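Local coordinates for protein inositol 2-dehydrogenase (Sinorhizobium meliloti, PDB 4HKT) that catalyses the NAD(+)-dependent oxidation of myo-inositol to 2-keto-myo-inositol (scyllo-inosose), the first step of myo-inositol degradation, at residues B[8-12]-B[32-36]; B[13-17]-B[274-278]; B[171-177]-B[226-230]; B[191-195]-B[317-322]. All blocks are in the same frame, centred on the assembly; numbering follows the deposited sequence.

Contact 1 (B[8-12]-B[32-36]); sequences LLGAG and AVADA
L8 and L9 pair with V33 and A34 as neighbouring parallel strands, at the C-terminal ends of two inner strands of the NAD-binding domain's parallel sheet. L8 N donates to A32 O at 2.8 Å, nearly straight at 173°. L8 O takes A34 N at 2.9 Å. G10 N then reaches A34 O at 2.8 Å, carrying the ladder one bond past the end of strand 4-9. L8 and V33 lie on one face of the sheet. L9 and A34 lie on the other, where L9 CD2 touches A34 CB at 4.1 Å. Past the strands a side chain takes over from the backbone. D35 holds CG anti to its own N (chi1 -165°), which carries the carboxylate over to the glycine-rich turn. There OD1 receives A11 N at 2.8 Å, from above the carboxylate plane. OD2 bonds to F37 N, so both oxygens are tied to backbone. A leucine at D35 would probably leave both A11 N and F37 N without their acceptors and let the turn shift. This is the first beta-alpha-beta unit of a Rossmann fold; an acidic residue just past the end of the second strand is consistent with NAD use.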
loop_
_atom_site.group_PDB
_atom_site.type_symbol
_atom_site.label_atom_id
_atom_site.label_comp_id
_atom_site.label_asym_id
_atom_site.label_seq_id
_atom_site.Cartn_x
_atom_site.Cartn_y
_atom_site.Cartn_z
ATOM N N LEU B 8 4.343 28.230 -30.604
ATOM C CA LEU B 8 3.971 26.820 -30.578
ATOM C C LEU B 8 3.654 26.383 -31.996
ATOM O O LEU B 8 2.873 27.039 -32.686
ATOM C CB LEU B 8 2.738 26.598 -29.686
ATOM C CG LEU B 8 2.085 25.210 -29.680
ATOM C CD1 LEU B 8 3.093 24.130 -29.343
ATOM C CD2 LEU B 8 0.923 25.151 -28.696
ATOM N N LEU B 9 4.256 25.273 -32.422
ATOM C CA LEU B 9 4.004 24.692 -33.728
ATOM C C LEU B 9 3.363 23.352 -33.520
ATOM O O LEU B 9 3.986 22.430 -32.972
ATOM C CB LEU B 9 5.293 24.513 -34.522
ATOM C CG LEU B 9 6.275 25.677 -34.501
ATOM C CD1 LEU B 9 7.429 25.365 -35.433
ATOM C CD2 LEU B 9 5.613 26.976 -34.907
ATOM N N GLY B 10 2.113 23.246 -33.953
ATOM C CA GLY B 10 1.315 22.044 -33.763
ATOM C C GLY B 10 0.300 22.232 -32.646
ATOM O O GLY B 10 0.655 22.606 -31.522
ATOM N N ALA B 11 -0.965 21.935 -32.947
ATOM C CA ALA B 11 -2.070 22.186 -32.016
ATOM C C ALA B 11 -2.880 20.934 -31.658
ATOM O O ALA B 11 -4.015 21.047 -31.203
ATOM C CB ALA B 11 -2.988 23.265 -32.595
ATOM N N GLY B 12 -2.306 19.748 -31.847
ATOM C CA GLY B 12 -2.957 18.500 -31.428
ATOM C C GLY B 12 -2.878 18.284 -29.927
ATOM O O GLY B 12 -2.649 19.229 -29.171
ATOM N N ALA B 32 2.350 33.006 -30.162
ATOM C CA ALA B 32 1.830 32.548 -31.445
ATOM C C ALA B 32 1.661 31.041 -31.518
ATOM O O ALA B 32 2.471 30.297 -30.969
ATOM C CB ALA B 32 2.728 33.024 -32.571
ATOM N N VAL B 33 0.581 30.608 -32.156
ATOM C CA VAL B 33 0.369 29.206 -32.485
ATOM C C VAL B 33 0.287 29.041 -33.993
ATOM O O VAL B 33 -0.237 29.913 -34.683
ATOM C CB VAL B 33 -0.951 28.677 -31.913
ATOM C CG1 VAL B 33 -1.125 27.189 -32.240
ATOM C CG2 VAL B 33 -0.989 28.902 -30.420
ATOM N N ALA B 34 0.779 27.902 -34.484
ATOM C CA ALA B 34 0.632 27.502 -35.867
ATOM C C ALA B 34 0.224 26.017 -35.955
ATOM O O ALA B 34 0.511 25.218 -35.049
ATOM C CB ALA B 34 1.924 27.759 -36.626
ATOM N N ASP B 35 -0.460 25.670 -37.043
ATOM C CA ASP B 35 -0.918 24.304 -37.300
ATOM C C ASP B 35 -1.383 24.244 -38.751
ATOM O O ASP B 35 -1.720 25.267 -39.330
ATOM C CB ASP B 35 -2.073 23.920 -36.357
ATOM C CG ASP B 35 -2.341 22.417 -36.328
ATOM O OD1 ASP B 35 -1.592 21.670 -35.654
ATOM O OD2 ASP B 35 -3.324 21.988 -36.969
ATOM N N ALA B 36 -1.374 23.062 -39.356
ATOM C CA ALA B 36 -1.854 22.922 -40.734
ATOM C C ALA B 36 -3.388 23.031 -40.803
ATOM O O ALA B 36 -3.940 23.365 -41.844
ATOM C CB ALA B 36 -1.385 21.609 -41.332
#

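Contact 2 (B[13-17]-B[274-278]); sequences RIGKV and DFFMT
R13 and V17, one turn apart on the first helix of the Rossmann fold, face F275, F276 and M277 at the start of helix 276-279. The fit is one of bumps and hollows, with no hydrogen bond across it. The F276 ring is one bump. Its CG lies between the backbone N and carbonyl carbon (chi1 61°), and its tip enters the hollow between I14 and V17. I14 CG1 meets F276 CZ at 3.8 Å, and the two side chains cross at about a right angle. V17 CG2 comes to the edge of the same ring, 4.3 Å from F276 CE1. That methyl group also packs on M277 CG at 4.2 Å. Y284 of helix 281-297 touches both V17 and F276. M277, a selenomethionine, bends at chi2 and chi3, which folds its selenium back onto one face of the F276 ring. R13 arches over this pair with a bend at chi3, and one face of its guanidinium lies over F276 CE2 and M277 SE. F275 stands beyond, with F276 CD2 over the centre of its ring. At the F275 ring edge, R13 NH2 lies 3.7 Å from F275 CE2, the guanidinium and ring planes 65° apart.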
loop_
_atom_site.group_PDB
_atom_site.type_symbol
_atom_site.label_atom_id
_atom_site.label_comp_id
_atom_site.label_asym_id
_atom_site.label_seq_id
_atom_site.Cartn_x
_atom_site.Cartn_y
_atom_site.Cartn_z
ATOM N N ARG B 13 -3.079 17.036 -29.491
ATOM C CA ARG B 13 -3.086 16.700 -28.066
ATOM C C ARG B 13 -1.801 17.164 -27.395
ATOM O O ARG B 13 -1.824 17.817 -26.353
ATOM C CB ARG B 13 -3.227 15.179 -27.837
ATOM C CG ARG B 13 -4.644 14.655 -27.934
ATOM C CD ARG B 13 -4.824 13.335 -27.193
ATOM N NE ARG B 13 -3.952 12.276 -27.701
ATOM C CZ ARG B 13 -4.108 10.975 -27.437
ATOM N NH1 ARG B 13 -5.106 10.541 -26.661
ATOM N NH2 ARG B 13 -3.261 10.096 -27.958
ATOM N N ILE B 14 -0.674 16.835 -28.012
ATOM C CA ILE B 14 0.606 17.111 -27.394
ATOM C C ILE B 14 0.799 18.630 -27.375
ATOM O O ILE B 14 1.223 19.183 -26.379
ATOM C CB ILE B 14 1.782 16.366 -28.084
ATOM C CG1 ILE B 14 1.597 14.829 -28.031
ATOM C CG2 ILE B 14 3.083 16.689 -27.356
ATOM C CD1 ILE B 14 0.525 14.226 -28.928
ATOM N N GLY B 15 0.436 19.300 -28.466
ATOM C CA GLY B 15 0.486 20.758 -28.515
ATOM C C GLY B 15 -0.306 21.434 -27.412
ATOM O O GLY B 15 0.137 22.444 -26.845
ATOM N N LYS B 16 -1.485 20.899 -27.111
ATOM C CA LYS B 16 -2.342 21.471 -26.066
ATOM C C LYS B 16 -1.675 21.385 -24.695
ATOM O O LYS B 16 -1.768 22.301 -23.890
ATOM C CB LYS B 16 -3.702 20.767 -26.023
ATOM C CG LYS B 16 -4.607 21.034 -27.224
ATOM C CD LYS B 16 -5.982 20.384 -27.042
ATOM C CE LYS B 16 -7.019 20.896 -28.033
ATOM N NZ LYS B 16 -7.278 19.947 -29.155
ATOM N N VAL B 17 -0.971 20.288 -24.455
ATOM C CA VAL B 17 -0.340 20.051 -23.171
ATOM C C VAL B 17 0.785 21.061 -22.944
ATOM O O VAL B 17 0.952 21.588 -21.833
ATOM C CB VAL B 17 0.201 18.609 -23.097
ATOM C CG1 VAL B 17 1.207 18.466 -21.989
ATOM C CG2 VAL B 17 -0.942 17.605 -22.925
ATOM N N ASP B 274 -5.690 7.975 -17.526
ATOM C CA ASP B 274 -5.947 7.501 -18.876
ATOM C C ASP B 274 -4.664 7.510 -19.663
ATOM O O ASP B 274 -4.243 6.451 -20.132
ATOM C CB ASP B 274 -6.999 8.336 -19.611
ATOM C CG ASP B 274 -8.386 8.176 -19.011
ATOM O OD1 ASP B 274 -8.662 7.114 -18.423
ATOM O OD2 ASP B 274 -9.175 9.125 -19.105
ATOM N N PHE B 275 -4.032 8.682 -19.803
ATOM C CA PHE B 275 -2.822 8.771 -20.660
ATOM C C PHE B 275 -1.875 9.899 -20.203
ATOM O O PHE B 275 -1.949 10.351 -19.057
ATOM C CB PHE B 275 -3.232 8.885 -22.145
ATOM C CG PHE B 275 -2.256 8.253 -23.144
ATOM C CD1 PHE B 275 -1.139 7.490 -22.747
ATOM C CD2 PHE B 275 -2.471 8.430 -24.508
ATOM C CE1 PHE B 275 -0.267 6.942 -23.699
ATOM C CE2 PHE B 275 -1.617 7.875 -25.455
ATOM C CZ PHE B 275 -0.515 7.133 -25.052
ATOM N N PHE B 276 -0.954 10.313 -21.065
ATOM C CA PHE B 276 0.089 11.235 -20.658
ATOM C C PHE B 276 -0.468 12.608 -20.279
ATOM O O PHE B 276 0.126 13.306 -19.455
ATOM C CB PHE B 276 1.161 11.353 -21.758
ATOM C CG PHE B 276 0.636 11.868 -23.074
ATOM C CD1 PHE B 276 0.300 13.226 -23.233
ATOM C CD2 PHE B 276 0.453 10.997 -24.162
ATOM C CE1 PHE B 276 -0.203 13.688 -24.439
ATOM C CE2 PHE B 276 -0.042 11.470 -25.375
ATOM C CZ PHE B 276 -0.365 12.811 -25.513
HETATM N N MSE B 277 -1.622 12.962 -20.854
HETATM C CA MSE B 277 -2.236 14.272 -20.666
HETATM C C MSE B 277 -2.349 14.594 -19.206
HETATM O O MSE B 277 -1.974 15.685 -18.793
HETATM C CB MSE B 277 -3.628 14.394 -21.307
HETATM C CG MSE B 277 -3.617 14.329 -22.846
HETATM SE SE MSE B 277 -3.449 12.489 -23.564
HETATM C CE MSE B 277 -5.204 11.777 -22.965
ATOM N N THR B 278 -2.879 13.682 -18.404
ATOM C CA THR B 278 -2.990 13.975 -16.982
ATOM C C THR B 278 -1.900 13.344 -16.151
ATOM O O THR B 278 -1.595 13.867 -15.101
ATOM C CB THR B 278 -4.349 13.643 -16.355
ATOM O OG1 THR B 278 -4.700 12.298 -16.634
ATOM C CG2 THR B 278 -5.444 14.607 -16.845
#

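Contact 3 (B[171-177]-B[226-230]); sequences DMTIHDF and ISNSR. With EDO (1,2-ethanediol), chain X.
D171 and R230 meet where helix 168-184 lies on strand 223-229 of the C-terminal domain, beside a bound 1,2-ethanediol, probably from the crystallisation liquor, which may mark a pocket. R230 NH2 reaches D171 OD2 at 3.0 Å in a salt bridge, nearly straight at 173°. The oxygen lies in the guanidinium plane and is met on its anti side. R230 NH1 forms a second salt bridge, with D153. Diol O1 also bonds to D171 OD2, at a doubtfully short distance. M172, a selenomethionine, runs extended past R230 in the opposite direction. Its CB lies over one face of the guanidinium, and its CE touches S229 O at 3.4 Å. N228 OD1 accepts from T173 OG1 at an unusually short 2.5 Å; OG1 also bonds to I168 O. N228 ND2 gives to D176 OD2 at 2.8 Å, from above the carboxylate plane, and to S227 O. D176 OD1 is held by S151. A leucine at N228 would probably leave D176 OD2 without its donor and T173 OG1 without one of its partners. I226 CD1 touches F177 CD1 at 3.8 Å. The amide fixes helix to strand through both ends, while the D171-R230 ion pair adds a charged tie.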
loop_
_atom_site.group_PDB
_atom_site.type_symbol
_atom_site.label_atom_id
_atom_site.label_comp_id
_atom_site.label_asym_id
_atom_site.label_seq_id
_atom_site.Cartn_x
_atom_site.Cartn_y
_atom_site.Cartn_z
ATOM N N ASP B 171 8.587 4.348 -31.316
ATOM C CA ASP B 171 7.469 5.216 -30.961
ATOM C C ASP B 171 7.135 5.189 -29.483
ATOM O O ASP B 171 6.771 6.239 -28.919
ATOM C CB ASP B 171 6.211 4.888 -31.755
ATOM C CG ASP B 171 5.041 5.819 -31.414
ATOM O OD1 ASP B 171 5.121 6.992 -31.803
ATOM O OD2 ASP B 171 4.047 5.393 -30.776
HETATM N N MSE B 172 7.213 4.010 -28.857
HETATM C CA MSE B 172 6.812 3.854 -27.457
HETATM C C MSE B 172 8.024 3.587 -26.590
HETATM O O MSE B 172 8.310 4.325 -25.645
HETATM C CB MSE B 172 5.856 2.677 -27.363
HETATM C CG MSE B 172 5.396 2.433 -25.934
HETATM SE SE MSE B 172 4.144 0.922 -25.840
HETATM C CE MSE B 172 4.006 1.070 -23.900
ATOM N N THR B 173 8.765 2.552 -26.930
ATOM C CA THR B 173 9.865 2.108 -26.069
ATOM C C THR B 173 10.988 3.122 -25.975
ATOM O O THR B 173 11.781 3.128 -25.039
ATOM C CB THR B 173 10.426 0.791 -26.585
ATOM O OG1 THR B 173 9.349 -0.018 -27.026
ATOM C CG2 THR B 173 11.155 0.068 -25.444
ATOM N N ILE B 174 11.046 3.996 -26.972
ATOM C CA ILE B 174 11.976 5.092 -26.971
ATOM C C ILE B 174 12.042 5.868 -25.636
ATOM O O ILE B 174 13.116 6.199 -25.175
ATOM C CB ILE B 174 11.764 6.017 -28.231
ATOM C CG1 ILE B 174 12.982 6.909 -28.431
ATOM C CG2 ILE B 174 10.503 6.829 -28.145
ATOM C CD1 ILE B 174 13.086 7.534 -29.806
ATOM N N HIS B 175 10.909 6.164 -25.024
ATOM C CA HIS B 175 10.872 6.791 -23.719
ATOM C C HIS B 175 11.566 5.931 -22.636
ATOM O O HIS B 175 12.251 6.466 -21.769
ATOM C CB HIS B 175 9.435 6.981 -23.273
ATOM C CG HIS B 175 8.735 8.095 -23.958
ATOM N ND1 HIS B 175 9.070 9.416 -23.744
ATOM C CD2 HIS B 175 7.679 8.097 -24.794
ATOM C CE1 HIS B 175 8.267 10.185 -24.453
ATOM N NE2 HIS B 175 7.416 9.412 -25.098
ATOM N N ASP B 176 11.354 4.628 -22.712
ATOM C CA ASP B 176 11.959 3.674 -21.768
ATOM C C ASP B 176 13.427 3.457 -22.001
ATOM O O ASP B 176 14.147 3.291 -21.034
ATOM C CB ASP B 176 11.236 2.362 -21.775
ATOM C CG ASP B 176 9.764 2.522 -21.458
ATOM O OD1 ASP B 176 9.420 3.134 -20.428
ATOM O OD2 ASP B 176 8.944 2.079 -22.280
ATOM N N PHE B 177 13.888 3.480 -23.257
ATOM C CA PHE B 177 15.323 3.535 -23.514
ATOM C C PHE B 177 15.979 4.771 -22.885
ATOM O O PHE B 177 17.032 4.665 -22.265
ATOM C CB PHE B 177 15.647 3.485 -24.990
ATOM C CG PHE B 177 15.175 2.233 -25.690
ATOM C CD1 PHE B 177 15.469 0.985 -25.199
ATOM C CD2 PHE B 177 14.479 2.316 -26.869
ATOM C CE1 PHE B 177 15.038 -0.179 -25.860
ATOM C CE2 PHE B 177 14.058 1.192 -27.538
ATOM C CZ PHE B 177 14.341 -0.073 -27.051
ATOM N N ILE B 226 13.113 -3.979 -19.856
ATOM C CA ILE B 226 12.012 -3.105 -20.203
ATOM C C ILE B 226 10.894 -4.001 -20.727
ATOM O O ILE B 226 11.115 -4.873 -21.577
ATOM C CB ILE B 226 12.365 -2.106 -21.302
ATOM C CG1 ILE B 226 13.395 -1.109 -20.849
ATOM C CG2 ILE B 226 11.098 -1.395 -21.794
ATOM C CD1 ILE B 226 14.148 -0.544 -22.036
ATOM N N SER B 227 9.697 -3.761 -20.226
ATOM C CA SER B 227 8.465 -4.438 -20.684
ATOM C C SER B 227 7.473 -3.385 -21.225
ATOM O O SER B 227 7.201 -2.405 -20.542
ATOM C CB SER B 227 7.846 -5.101 -19.460
ATOM O OG SER B 227 6.690 -5.815 -19.738
ATOM N N ASN B 228 6.932 -3.587 -22.423
ATOM C CA ASN B 228 5.957 -2.644 -23.001
ATOM C C ASN B 228 4.780 -3.434 -23.514
ATOM O O ASN B 228 4.977 -4.451 -24.171
ATOM C CB ASN B 228 6.496 -1.955 -24.238
ATOM C CG ASN B 228 7.448 -0.809 -23.992
ATOM O OD1 ASN B 228 7.897 -0.207 -24.979
ATOM N ND2 ASN B 228 7.733 -0.448 -22.758
ATOM N N SER B 229 3.572 -2.904 -23.300
ATOM C CA SER B 229 2.353 -3.396 -23.917
ATOM C C SER B 229 1.533 -2.196 -24.414
ATOM O O SER B 229 1.428 -1.153 -23.751
ATOM C CB SER B 229 1.495 -4.217 -22.951
ATOM O OG SER B 229 0.234 -4.584 -23.579
ATOM N N ARG B 230 0.983 -2.344 -25.602
ATOM C CA ARG B 230 0.153 -1.298 -26.140
ATOM C C ARG B 230 -1.206 -1.106 -25.446
ATOM O O ARG B 230 -1.873 -0.120 -25.737
ATOM C CB ARG B 230 -0.084 -1.528 -27.632
ATOM C CG ARG B 230 1.037 -1.057 -28.549
ATOM C CD ARG B 230 1.336 0.421 -28.396
ATOM N NE ARG B 230 2.123 0.933 -29.496
ATOM C CZ ARG B 230 2.553 2.178 -29.605
ATOM N NH1 ARG B 230 2.248 3.067 -28.673
ATOM N NH2 ARG B 230 3.287 2.540 -30.653
HETATM C C1 EDO X . 2.191 6.514 -28.339
HETATM O O1 EDO X . 2.291 6.778 -29.738
HETATM C C2 EDO X . 3.549 6.182 -27.710
HETATM O O2 EDO X . 3.342 5.427 -26.514
#

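Contact 4 (B[191-195]-B[317-322]); sequences VTATA and AAVRSV
V322, V191 and A193 carry most of this contact, in which helix 305-324 crosses strand 188-196 at -62°. The axes come within 6.5 Å, consistent with the alanines and serine on the facing sides. V322 reaches the strand with CG2, which lies beside its own backbone N, anti to the carbonyl carbon (chi1 172° for CG1). This methyl group touches A193 CB at 3.8 Å and A195 CB at 4.0 Å. It also rests against the peptide of A193. V191 divides its two branches between successive alanines of the helix. CG1 lies on A318 CA at 3.8 Å, and CG2 meets A317 CB at 3.9 Å. A193 sits between these two valines, its methyl group on A318 CB at 4.1 Å. Its backbone is gripped as well. A193 N donates to S321 OG at 3.0 Å, and the same hydroxyl bonds to R326 O. A193 O accepts from a water at 2.7 Å, and this water also donates to S321 O, so it bridges strand and helix. On the other side of the strand T194 turns away from the helix and bonds to Q223 of the second subunit. Strand 188-196 runs between strands 211-218 and 328-329 in the sheet. The helix is flanked by helix 168-184, whose F169 and F177 touch A318.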
loop_
_atom_site.group_PDB
_atom_site.type_symbol
_atom_site.label_atom_id
_atom_site.label_comp_id
_atom_site.label_asym_id
_atom_site.label_seq_id
_atom_site.Cartn_x
_atom_site.Cartn_y
_atom_site.Cartn_z
ATOM N N VAL B 191 21.858 -4.614 -26.717
ATOM C CA VAL B 191 20.400 -4.706 -26.676
ATOM C C VAL B 191 19.941 -6.081 -27.132
ATOM O O VAL B 191 20.386 -6.562 -28.154
ATOM C CB VAL B 191 19.782 -3.668 -27.592
ATOM C CG1 VAL B 191 18.260 -3.760 -27.544
ATOM C CG2 VAL B 191 20.225 -2.295 -27.158
ATOM N N THR B 192 19.076 -6.713 -26.365
ATOM C CA THR B 192 18.433 -7.910 -26.851
ATOM C C THR B 192 16.939 -7.795 -26.571
ATOM O O THR B 192 16.511 -7.259 -25.521
ATOM C CB THR B 192 19.114 -9.193 -26.295
ATOM O OG1 THR B 192 18.717 -10.332 -27.091
ATOM C CG2 THR B 192 18.774 -9.391 -24.867
ATOM N N ALA B 193 16.142 -8.229 -27.536
ATOM C CA ALA B 193 14.711 -7.940 -27.501
ATOM C C ALA B 193 13.872 -9.039 -28.101
ATOM O O ALA B 193 14.338 -9.818 -28.935
ATOM C CB ALA B 193 14.423 -6.675 -28.270
ATOM N N THR B 194 12.641 -9.113 -27.627
ATOM C CA THR B 194 11.656 -10.010 -28.214
ATOM C C THR B 194 10.407 -9.200 -28.480
ATOM O O THR B 194 10.178 -8.171 -27.851
ATOM C CB THR B 194 11.307 -11.162 -27.279
ATOM O OG1 THR B 194 10.868 -10.630 -26.034
ATOM C CG2 THR B 194 12.528 -12.086 -27.057
ATOM N N ALA B 195 9.561 -9.711 -29.364
ATOM C CA ALA B 195 8.338 -8.993 -29.748
ATOM C C ALA B 195 7.269 -9.949 -30.267
ATOM O O ALA B 195 7.563 -11.055 -30.717
ATOM C CB ALA B 195 8.649 -7.967 -30.826
ATOM N N ALA B 317 18.682 -0.803 -32.584
ATOM C CA ALA B 317 19.277 -2.035 -32.132
ATOM C C ALA B 317 18.217 -3.028 -31.684
ATOM O O ALA B 317 18.341 -4.202 -32.006
ATOM C CB ALA B 317 20.318 -1.795 -31.029
ATOM N N ALA B 318 17.181 -2.581 -30.954
ATOM C CA ALA B 318 16.083 -3.490 -30.603
ATOM C C ALA B 318 15.378 -4.119 -31.802
ATOM O O ALA B 318 15.061 -5.289 -31.757
ATOM C CB ALA B 318 15.046 -2.842 -29.665
ATOM N N VAL B 319 15.138 -3.343 -32.850
ATOM C CA VAL B 319 14.486 -3.818 -34.061
ATOM C C VAL B 319 15.324 -4.935 -34.708
ATOM O O VAL B 319 14.774 -5.984 -35.053
ATOM C CB VAL B 319 14.277 -2.642 -35.059
ATOM C CG1 VAL B 319 13.696 -3.088 -36.393
ATOM C CG2 VAL B 319 13.326 -1.558 -34.487
ATOM N N ARG B 320 16.626 -4.697 -34.858
ATOM C CA ARG B 320 17.580 -5.688 -35.401
ATOM C C ARG B 320 17.659 -6.919 -34.543
ATOM O O ARG B 320 17.678 -8.031 -35.064
ATOM C CB ARG B 320 18.992 -5.106 -35.553
ATOM C CG ARG B 320 19.197 -4.104 -36.686
ATOM C CD ARG B 320 20.682 -3.769 -36.866
ATOM N NE ARG B 320 21.503 -4.979 -37.057
ATOM C CZ ARG B 320 22.818 -5.077 -36.861
ATOM N NH1 ARG B 320 23.552 -4.061 -36.410
ATOM N NH2 ARG B 320 23.409 -6.239 -37.081
ATOM N N SER B 321 17.656 -6.742 -33.228
ATOM C CA SER B 321 17.747 -7.860 -32.321
ATOM C C SER B 321 16.549 -8.828 -32.507
ATOM O O SER B 321 16.737 -10.058 -32.560
ATOM C CB SER B 321 17.752 -7.398 -30.876
ATOM O OG SER B 321 17.779 -8.537 -30.033
ATOM N N VAL B 322 15.337 -8.269 -32.623
ATOM C CA VAL B 322 14.183 -9.094 -32.824
ATOM C C VAL B 322 14.314 -9.822 -34.162
ATOM O O VAL B 322 14.083 -11.022 -34.222
ATOM C CB VAL B 322 12.878 -8.320 -32.818
ATOM C CG1 VAL B 322 11.743 -9.250 -33.230
ATOM C CG2 VAL B 322 12.567 -7.737 -31.443
HETATM O O HOH W 1 16.188 -11.470 -30.090
#

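Contacts 1 and 2 adjoin, sharing the strand 4-9 to helix 13-24 unit of the Rossmann domain, their centres 15 Å apart. Helix 13-24 follows strand 4-9 directly, and L8 CD2 packs on G15 O at 3.4 Å. Contacts 3 and 4 lie 12 Å apart, centre to centre, on the mixed sheet, joined where F177 CZ meets A318 CB at 3.9 Å. Contact 3 is nested inside the chain loop that contact 2 closes. Contact 2 brings residues 274-278 back to the Rossmann domain, after which helix 305-324 returns to the mixed sheet in contact 4. Contacts 1 and 4 are farthest apart, about 35 Å between centres. The chain thus ties its cofactor domain to a sheet domain that also meets the second subunit.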